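Local coordinates for protein prophenoloxidase b (Marsupenaeus japonicus, PDB 3WKY) that probably acts, once activated from its zymogen form, as a hemolymph type 3 copper phenoloxidase that hydroxylates monophenols and oxidises o-diphenols, at residues 500-505 with 626-631; 591-596 with 646-651; 340-345 with 401-406. All blocks are in the same frame, centred on the assembly; numbering follows the deposited sequence.

Interaction 1 (500-505 with 626-631); sequences RMKLRI and IPDPWP
Lys-502 and Asp-628 stand closest in backbone terms, their CA atoms 9.3 Å apart, so the strand that begins at Met-501 and the irregular loop 626-631 meet through side chains, not backbone. Lys-502 and Arg-504, two residues apart along the strand, both point toward the loop, where Asp-628 receives them. Arg-504, extended from CG to NE, presents the end of its guanidinium to one carboxylate oxygen: NH1 lies 2.9 Å from Asp-628 OD2, and NH2 of Arg-504 reaches the same OD2 at 3.0 Å. OD2 sits close to the guanidinium plane and takes both donors on its syn side, NH1 near the carboxylate plane and NH2 tilted from it (35°), as the two flat groups are turned 42° against each other; a longer, weak bond from NH2 goes to OD1. Asp-628 OD1 accepts from the backbone N of Trp-630 at 3.1 Å from above the carboxylate plane, closing an Asx turn which, with the Arg-504 bonds, helps to fix the carboxylate's rotation. Lys-502 lays its CD over one face of the guanidinium, then bends (chi3 -86°) and donates through NZ to a water at 2.6 Å, which in turn donates to Asp-628 OD2 at 3.2 Å. NH2 of Arg-504 also approaches CD1 of the Trp-630 indole at 3.4 Å. Around the loop, Arg-217 binds the carbonyls of Asp-628 and Trp-630, and Leu-684 of a second subunit packs on Trp-630. With an alanine in place of Asp-628, the buried Arg-504 would probably lose its carboxylate mate and the Trp-630 N-H its turn acceptor. One carboxylate thus faces two cationic side chains, one directly and one through water, which is likely to keep it ionised and to offset the cost of burying the arginine.

Interaction 2 (591-596 with 646-651); sequences HFFVMA and EDFVDE
Phe-593 and Phe-648 bring their side chains together at about a right angle, the CE2 atom of Phe-593 coming up to the edge of the Phe-648 ring, where it lies 4.2 Å from CE2. Phe-593 leaves the strand with CG anti to the backbone N (chi1 168°), and this swings the far end of its ring toward helix 645-650. The same ring corner meets Val-649: in the conformer described here, one of two modelled, the CG2 methyl slides past Phe-593 in the opposite direction and comes within 3.7 Å of its CE2. A turn earlier on the helix, Glu-646 bends at chi2 and sends its carboxylate across His-591, the two planes nearly perpendicular. OE2 of Glu-646 stays 3.8 Å from CE1 of His-591, a van der Waals contact without a hydrogen bond. Strand and helix run roughly parallel, their axes 21° apart and 10.8 Å distant at closest. Alternate strand residues such as Phe-592 and Val-594 turn instead to strand 424-432. This is a short helix, in the connection between the neighbouring antiparallel strands 588-598 and 655-664, lying against the outer face of a beta sandwich in the hemocyanin ig-like domain.

Interaction 3 (340-345 with 401-406); sequences EALEAG and DNVFHR
Leu-342, near the end of helix 334-343, and Val-403, on helix 391-409, mark the nearest backbone approach, with CA atoms 8.7 Å apart. One methyl does the work: CD2 of Leu-342 meets both partners. Turned away from its own N (chi1 -179°), the leucine stretches straight across the gap and touches Val-403 tip to tip, CD2 lying 3.7 Å from CG1. The same methyl sits over one face of the Phe-404 ring, shifted toward the rim on the CZ side, 4.0 Å from the centroid and 21° off the ring normal, a CH-pi contact. Phe-404 brings its ring back alongside the first helix, where it also touches Ile-335 and Val-338. No hydrogen bond crosses between the segments, so the match is purely apolar and buried. Just past Leu-342, the carbonyl O of Glu-343, part of the cis peptide that leads into Ala-344, accepts from ND1 of His-357, which lines the Cu2-O2 site and is thereby held by a second-shell backbone bond. Leu-304 of helix 294-310 packs against both Leu-342 and Val-403, while Phe-222 of helix 218-239 meets the Phe-404 ring, so that helices 218-239 and 294-310 flank the contact within the copper-containing domain.

Interactions 1 and 2 share one sheet: strands 501-509 and 588-598 are neighbours, and the N of Arg-504 lies 2.9 Å from the O of Met-595, a probable backbone hydrogen bond, with the two centres about 16 Å apart. Interaction 3 belongs to the copper-containing domain, its centre about 23 Å from that of interaction 1 and about 28 Å from that of interaction 2, touching neither. It is the one beside the metal site, the Phe-404 side chain being about 9 Å from the Cu2-O2 cluster. Adjacent arginines reach interactions 1 and 3: Arg-217 bonds loop 626-631 from the copper-containing domain, while Arg-218 pairs with Glu-340 and Glu-343 of interaction 3.

Interaction 1 (500-505 with 626-631)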
loop_
_atom_site.group_PDB
_atom_site.type_symbol
_atom_site.label_atom_id
_atom_site.label_comp_id
_atom_site.label_asym_id
_atom_site.label_seq_id
_atom_site.Cartn_x
_atom_site.Cartn_y
_atom_site.Cartn_z
ATOM N N ARG A 500 38.197 42.252 30.698
ATOM C CA ARG A 500 36.941 41.598 31.041
ATOM C C ARG A 500 36.748 40.440 30.073
ATOM O O ARG A 500 37.100 40.542 28.893
ATOM C CB ARG A 500 35.759 42.551 30.875
ATOM C CG ARG A 500 35.773 43.785 31.754
ATOM C CD ARG A 500 34.470 44.577 31.599
ATOM N NE ARG A 500 34.085 44.755 30.199
ATOM C CZ ARG A 500 34.666 45.617 29.368
ATOM N NH1 ARG A 500 35.666 46.379 29.797
ATOM N NH2 ARG A 500 34.256 45.721 28.108
ATOM N N MET A 501 36.195 39.341 30.560
ATOM C CA MET A 501 35.861 38.266 29.646
ATOM C C MET A 501 34.586 37.545 30.046
ATOM O O MET A 501 34.149 37.615 31.202
ATOM C CB MET A 501 37.015 37.284 29.552
ATOM C CG MET A 501 37.289 36.601 30.837
ATOM S SD MET A 501 37.165 34.849 30.551
ATOM C CE MET A 501 38.652 34.319 31.370
ATOM N N LYS A 502 33.986 36.877 29.068
ATOM C CA LYS A 502 32.854 35.992 29.316
ATOM C C LYS A 502 33.314 34.558 29.037
ATOM O O LYS A 502 33.871 34.274 27.978
ATOM C CB LYS A 502 31.671 36.383 28.432
ATOM C CG LYS A 502 30.572 35.318 28.358
ATOM C CD LYS A 502 29.236 35.930 27.941
ATOM C CE LYS A 502 28.494 36.461 29.155
ATOM N NZ LYS A 502 27.200 37.104 28.788
ATOM N N LEU A 503 33.138 33.673 30.014
ATOM C CA LEU A 503 33.461 32.267 29.822
ATOM C C LEU A 503 32.207 31.585 29.266
ATOM O O LEU A 503 31.099 31.836 29.737
ATOM C CB LEU A 503 33.875 31.625 31.135
ATOM C CG LEU A 503 35.322 31.936 31.538
ATOM C CD1 LEU A 503 35.599 31.450 32.951
ATOM C CD2 LEU A 503 36.272 31.276 30.547
ATOM N N ARG A 504 32.395 30.748 28.252
ATOM C CA ARG A 504 31.271 30.065 27.610
ATOM C C ARG A 504 31.620 28.603 27.626
ATOM O O ARG A 504 32.602 28.192 27.012
ATOM C CB ARG A 504 31.143 30.546 26.176
ATOM C CG ARG A 504 30.931 32.040 26.056
ATOM C CD ARG A 504 30.960 32.468 24.621
ATOM N NE ARG A 504 30.856 33.914 24.499
ATOM C CZ ARG A 504 29.715 34.588 24.437
ATOM N NH1 ARG A 504 28.544 33.945 24.455
ATOM N NH2 ARG A 504 29.745 35.908 24.335
ATOM N N ILE A 505 30.826 27.812 28.336
ATOM C CA ILE A 505 31.165 26.416 28.569
ATOM C C ILE A 505 30.014 25.526 28.103
ATOM O O ILE A 505 28.876 25.750 28.503
ATOM C CB ILE A 505 31.432 26.181 30.052
ATOM C CG1 ILE A 505 32.582 27.111 30.488
ATOM C CG2 ILE A 505 31.764 24.726 30.309
ATOM C CD1 ILE A 505 33.218 26.773 31.811
ATOM N N ILE A 626 18.805 40.891 26.173
ATOM C CA ILE A 626 19.917 39.948 26.232
ATOM C C ILE A 626 21.205 40.787 26.195
ATOM O O ILE A 626 21.427 41.552 25.255
ATOM C CB ILE A 626 19.885 38.972 25.028
ATOM C CG1 ILE A 626 18.476 38.394 24.821
ATOM C CG2 ILE A 626 20.926 37.857 25.193
ATOM C CD1 ILE A 626 18.172 37.185 25.662
ATOM N N PRO A 627 22.051 40.667 27.226
ATOM C CA PRO A 627 23.189 41.595 27.341
ATOM C C PRO A 627 24.197 41.399 26.204
ATOM O O PRO A 627 24.712 42.347 25.601
ATOM C CB PRO A 627 23.841 41.191 28.673
ATOM C CG PRO A 627 22.893 40.215 29.331
ATOM C CD PRO A 627 22.107 39.588 28.224
ATOM N N ASP A 628 24.444 40.131 25.924
ATOM C CA ASP A 628 25.440 39.640 24.985
ATOM C C ASP A 628 24.954 39.804 23.539
ATOM O O ASP A 628 23.875 39.326 23.190
ATOM C CB ASP A 628 25.634 38.163 25.337
ATOM C CG ASP A 628 26.672 37.477 24.501
ATOM O OD1 ASP A 628 27.414 38.165 23.774
ATOM O OD2 ASP A 628 26.741 36.227 24.593
ATOM N N PRO A 629 25.740 40.483 22.685
ATOM C CA PRO A 629 25.286 40.629 21.297
ATOM C C PRO A 629 25.475 39.357 20.453
ATOM O O PRO A 629 24.853 39.264 19.391
ATOM C CB PRO A 629 26.174 41.749 20.755
ATOM C CG PRO A 629 27.438 41.625 21.551
ATOM C CD PRO A 629 27.015 41.189 22.928
ATOM N N TRP A 630 26.288 38.406 20.908
ATOM C CA TRP A 630 26.549 37.192 20.126
ATOM C C TRP A 630 25.300 36.313 20.088
ATOM O O TRP A 630 24.481 36.355 21.009
ATOM C CB TRP A 630 27.743 36.423 20.700
ATOM C CG TRP A 630 29.035 37.195 20.529
ATOM C CD1 TRP A 630 29.726 37.853 21.503
ATOM C CD2 TRP A 630 29.763 37.399 19.305
ATOM N NE1 TRP A 630 30.849 38.454 20.965
ATOM C CE2 TRP A 630 30.895 38.192 19.619
ATOM C CE3 TRP A 630 29.574 36.988 17.979
ATOM C CZ2 TRP A 630 31.825 38.589 18.649
ATOM C CZ3 TRP A 630 30.501 37.374 17.017
ATOM C CH2 TRP A 630 31.620 38.170 17.361
ATOM N N PRO A 631 25.133 35.525 19.013
ATOM C CA PRO A 631 23.939 34.663 18.988
ATOM C C PRO A 631 23.951 33.688 20.166
ATOM O O PRO A 631 25.031 33.305 20.629
ATOM C CB PRO A 631 24.101 33.892 17.673
ATOM C CG PRO A 631 24.857 34.830 16.782
ATOM C CD PRO A 631 25.873 35.491 17.735
HETATM O O HOH W 1 25.547 35.583 27.470
#

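Interaction 2 (591-596 with 646-651)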
loop_
_atom_site.group_PDB
_atom_site.type_symbol
_atom_site.label_atom_id
_atom_site.label_comp_id
_atom_site.label_asym_id
_atom_site.label_seq_id
_atom_site.Cartn_x
_atom_site.Cartn_y
_atom_site.Cartn_z
ATOM N N HIS A 591 32.608 15.812 25.865
ATOM C CA HIS A 591 33.404 17.007 25.628
ATOM C C HIS A 591 32.946 18.102 26.583
ATOM O O HIS A 591 31.750 18.260 26.821
ATOM C CB HIS A 591 33.200 17.528 24.207
ATOM C CG HIS A 591 33.734 16.635 23.130
ATOM N ND1 HIS A 591 35.062 16.272 23.049
ATOM C CD2 HIS A 591 33.124 16.076 22.057
ATOM C CE1 HIS A 591 35.241 15.504 21.988
ATOM N NE2 HIS A 591 34.081 15.373 21.366
ATOM N N PHE A 592 33.901 18.886 27.084
ATOM C CA PHE A 592 33.627 20.014 27.974
ATOM C C PHE A 592 34.371 21.182 27.324
ATOM O O PHE A 592 35.570 21.385 27.546
ATOM C CB PHE A 592 34.173 19.670 29.366
ATOM C CG PHE A 592 33.757 20.607 30.481
ATOM C CD1 PHE A 592 34.541 21.718 30.802
ATOM C CD2 PHE A 592 32.661 20.313 31.287
ATOM C CE1 PHE A 592 34.191 22.562 31.863
ATOM C CE2 PHE A 592 32.307 21.146 32.349
ATOM C CZ PHE A 592 33.081 22.272 32.637
ATOM N N PHE A 593 33.665 21.918 26.474
ATOM C CA PHE A 593 34.258 22.991 25.672
ATOM C C PHE A 593 34.282 24.282 26.480
ATOM O O PHE A 593 33.276 24.648 27.097
ATOM C CB PHE A 593 33.416 23.189 24.396
ATOM C CG PHE A 593 33.741 24.455 23.600
ATOM C CD1 PHE A 593 33.173 25.689 23.940
ATOM C CD2 PHE A 593 34.543 24.388 22.476
ATOM C CE1 PHE A 593 33.442 26.833 23.199
ATOM C CE2 PHE A 593 34.823 25.529 21.723
ATOM C CZ PHE A 593 34.264 26.755 22.082
ATOM N N VAL A 594 35.420 24.978 26.468
ATOM C CA VAL A 594 35.567 26.231 27.212
ATOM C C VAL A 594 36.100 27.327 26.295
ATOM O O VAL A 594 37.139 27.149 25.654
ATOM C CB VAL A 594 36.561 26.068 28.397
ATOM C CG1 VAL A 594 36.705 27.391 29.173
ATOM C CG2 VAL A 594 36.128 24.934 29.312
ATOM N N MET A 595 35.403 28.460 26.236
ATOM C CA MET A 595 35.904 29.604 25.484
ATOM C C MET A 595 35.922 30.885 26.318
ATOM O O MET A 595 34.951 31.209 27.008
ATOM C CB MET A 595 35.076 29.829 24.220
ATOM C CG MET A 595 35.561 30.982 23.357
ATOM S SD MET A 595 34.480 31.193 21.919
ATOM C CE MET A 595 35.362 32.430 20.959
ATOM N N ALA A 596 37.040 31.602 26.268
ATOM C CA ALA A 596 37.128 32.917 26.905
ATOM C C ALA A 596 36.934 33.973 25.825
ATOM O O ALA A 596 37.718 34.064 24.876
ATOM C CB ALA A 596 38.485 33.096 27.601
ATOM N N GLU A 646 38.192 19.147 17.967
ATOM C CA GLU A 646 39.620 19.249 18.301
ATOM C C GLU A 646 40.360 20.235 17.384
ATOM O O GLU A 646 41.073 21.132 17.865
ATOM C CB GLU A 646 40.278 17.863 18.250
ATOM C CG GLU A 646 39.804 16.898 19.344
ATOM C CD GLU A 646 38.531 16.114 18.994
ATOM O OE1 GLU A 646 37.830 16.447 18.011
ATOM O OE2 GLU A 646 38.225 15.145 19.725
ATOM N N ASP A 647 40.198 20.071 16.071
ATOM C CA ASP A 647 40.827 20.972 15.102
ATOM C C ASP A 647 40.335 22.400 15.276
ATOM O O ASP A 647 41.105 23.354 15.156
ATOM C CB ASP A 647 40.562 20.524 13.659
ATOM C CG ASP A 647 41.360 19.296 13.260
ATOM O OD1 ASP A 647 42.234 18.854 14.042
ATOM O OD2 ASP A 647 41.116 18.778 12.151
ATOM N N PHE A 648 39.042 22.546 15.539
ATOM C CA PHE A 648 38.442 23.865 15.735
ATOM C C PHE A 648 39.077 24.596 16.914
ATOM O O PHE A 648 39.478 25.749 16.799
ATOM C CB PHE A 648 36.937 23.697 15.975
ATOM C CG PHE A 648 36.193 24.991 16.193
ATOM C CD1 PHE A 648 35.916 25.833 15.128
ATOM C CD2 PHE A 648 35.734 25.336 17.459
ATOM C CE1 PHE A 648 35.219 27.029 15.317
ATOM C CE2 PHE A 648 35.030 26.527 17.660
ATOM C CZ PHE A 648 34.773 27.372 16.583
ATOM N N VAL A 649 39.174 23.914 18.047
ATOM C CA VAL A 649 39.658 24.517 19.286
ATOM C C VAL A 649 41.157 24.824 19.192
ATOM O O VAL A 649 41.654 25.806 19.759
ATOM C CB VAL A 649 39.351 23.567 20.473
ATOM C CG1 VAL A 649 40.181 23.887 21.686
ATOM C CG2 VAL A 649 37.851 23.599 20.815
ATOM N N ASP A 650 41.875 23.973 18.466
ATOM C CA ASP A 650 43.335 24.111 18.339
ATOM C C ASP A 650 43.739 25.372 17.577
ATOM O O ASP A 650 44.860 25.874 17.726
ATOM C CB ASP A 650 43.927 22.872 17.658
ATOM C CG ASP A 650 44.023 21.683 18.593
ATOM O OD1 ASP A 650 43.872 21.873 19.820
ATOM O OD2 ASP A 650 44.271 20.561 18.099
ATOM N N GLU A 651 42.826 25.880 16.759
ATOM C CA GLU A 651 43.044 27.112 16.005
ATOM C C GLU A 651 43.005 28.364 16.897
ATOM O O GLU A 651 43.521 29.417 16.525
ATOM C CB GLU A 651 41.993 27.218 14.882
ATOM C CG GLU A 651 42.127 28.425 13.961
ATOM C CD GLU A 651 43.362 28.370 13.074
ATOM O OE1 GLU A 651 44.002 27.296 12.990
ATOM O OE2 GLU A 651 43.689 29.404 12.453
#

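Interaction 3 (340-345 with 401-406)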
loop_
_atom_site.group_PDB
_atom_site.type_symbol
_atom_site.label_atom_id
_atom_site.label_comp_id
_atom_site.label_asym_id
_atom_site.label_seq_id
_atom_site.Cartn_x
_atom_site.Cartn_y
_atom_site.Cartn_z
ATOM N N GLU A 340 10.303 33.639 15.513
ATOM C CA GLU A 340 8.986 34.282 15.608
ATOM C C GLU A 340 8.045 33.772 14.517
ATOM O O GLU A 340 6.833 33.696 14.719
ATOM C CB GLU A 340 9.097 35.809 15.515
ATOM C CG GLU A 340 9.887 36.484 16.672
ATOM C CD GLU A 340 9.088 36.587 17.973
ATOM O OE1 GLU A 340 8.019 35.944 18.099
ATOM O OE2 GLU A 340 9.527 37.320 18.884
ATOM N N ALA A 341 8.598 33.433 13.355
ATOM C CA ALA A 341 7.765 32.948 12.251
ATOM C C ALA A 341 7.328 31.501 12.479
ATOM O O ALA A 341 6.220 31.095 12.085
ATOM C CB ALA A 341 8.515 33.074 10.923
ATOM N N LEU A 342 8.199 30.723 13.111
ATOM C CA LEU A 342 7.959 29.284 13.279
ATOM C C LEU A 342 7.088 28.935 14.479
ATOM O O LEU A 342 6.305 27.980 14.420
ATOM C CB LEU A 342 9.300 28.536 13.357
ATOM C CG LEU A 342 9.333 27.012 13.502
ATOM C CD1 LEU A 342 8.488 26.343 12.404
ATOM C CD2 LEU A 342 10.794 26.500 13.461
ATOM N N GLU A 343 7.210 29.685 15.577
ATOM C CA GLU A 343 6.506 29.296 16.810
ATOM C C GLU A 343 4.974 29.108 16.687
ATOM O O GLU A 343 4.475 28.055 17.086
ATOM C CB GLU A 343 6.913 30.148 18.047
ATOM C CG GLU A 343 6.328 29.566 19.346
ATOM C CD GLU A 343 6.832 30.243 20.632
ATOM O OE1 GLU A 343 7.637 31.200 20.532
ATOM O OE2 GLU A 343 6.410 29.815 21.741
ATOM N N ALA A 344 4.211 30.068 16.150
ATOM C CA ALA A 344 4.663 31.405 15.757
ATOM C C ALA A 344 4.317 32.415 16.852
ATOM O O ALA A 344 3.383 32.206 17.636
ATOM C CB ALA A 344 4.010 31.822 14.447
ATOM N N GLY A 345 5.070 33.513 16.893
ATOM C CA GLY A 345 4.772 34.610 17.800
ATOM C C GLY A 345 4.585 35.869 16.981
ATOM O O GLY A 345 3.612 36.003 16.253
ATOM N N ASP A 401 13.877 21.783 15.798
ATOM C CA ASP A 401 15.301 22.115 15.885
ATOM C C ASP A 401 15.975 21.949 14.518
ATOM O O ASP A 401 16.920 22.675 14.182
ATOM C CB ASP A 401 16.004 21.254 16.929
ATOM C CG ASP A 401 17.376 21.796 17.294
ATOM O OD1 ASP A 401 17.441 22.904 17.869
ATOM O OD2 ASP A 401 18.387 21.130 17.004
ATOM N N ASN A 402 15.502 20.977 13.740
ATOM C CA ASN A 402 15.999 20.789 12.377
ATOM C C ASN A 402 15.751 22.006 11.498
ATOM O O ASN A 402 16.583 22.336 10.652
ATOM C CB ASN A 402 15.352 19.547 11.712
ATOM C CG ASN A 402 15.973 18.243 12.169
ATOM O OD1 ASN A 402 17.027 18.227 12.826
ATOM N ND2 ASN A 402 15.333 17.124 11.795
ATOM N N VAL A 403 14.596 22.654 11.658
ATOM C CA VAL A 403 14.311 23.864 10.897
ATOM C C VAL A 403 15.317 24.943 11.298
ATOM O O VAL A 403 15.902 25.625 10.446
ATOM C CB VAL A 403 12.897 24.397 11.163
ATOM C CG1 VAL A 403 12.620 25.649 10.312
ATOM C CG2 VAL A 403 11.836 23.308 10.859
ATOM N N PHE A 404 15.504 25.101 12.598
ATOM C CA PHE A 404 16.458 26.113 13.081
ATOM C C PHE A 404 17.887 25.835 12.603
ATOM O O PHE A 404 18.601 26.759 12.205
ATOM C CB PHE A 404 16.394 26.222 14.607
ATOM C CG PHE A 404 15.144 26.912 15.119
ATOM C CD1 PHE A 404 14.761 28.148 14.616
ATOM C CD2 PHE A 404 14.344 26.314 16.096
ATOM C CE1 PHE A 404 13.610 28.794 15.087
ATOM C CE2 PHE A 404 13.197 26.957 16.569
ATOM C CZ PHE A 404 12.830 28.201 16.057
ATOM N N HIS A 405 18.298 24.568 12.625
ATOM C CA HIS A 405 19.648 24.186 12.175
ATOM C C HIS A 405 19.762 24.399 10.666
ATOM O O HIS A 405 20.815 24.804 10.165
ATOM C CB HIS A 405 19.948 22.723 12.552
ATOM C CG HIS A 405 21.285 22.231 12.088
ATOM N ND1 HIS A 405 22.473 22.738 12.570
ATOM C CD2 HIS A 405 21.622 21.269 11.195
ATOM C CE1 HIS A 405 23.484 22.115 11.990
ATOM N NE2 HIS A 405 22.995 21.213 11.158
ATOM N N ARG A 406 18.678 24.136 9.934
ATOM C CA ARG A 406 18.655 24.440 8.504
ATOM C C ARG A 406 19.005 25.905 8.293
ATOM O O ARG A 406 19.811 26.250 7.418
ATOM C CB ARG A 406 17.272 24.172 7.905
ATOM C CG ARG A 406 17.206 24.349 6.379
ATOM C CD ARG A 406 15.738 24.328 5.906
ATOM N NE ARG A 406 15.618 24.338 4.446
ATOM C CZ ARG A 406 15.282 23.275 3.716
ATOM N NH1 ARG A 406 15.028 22.103 4.299
ATOM N NH2 ARG A 406 15.195 23.385 2.397
#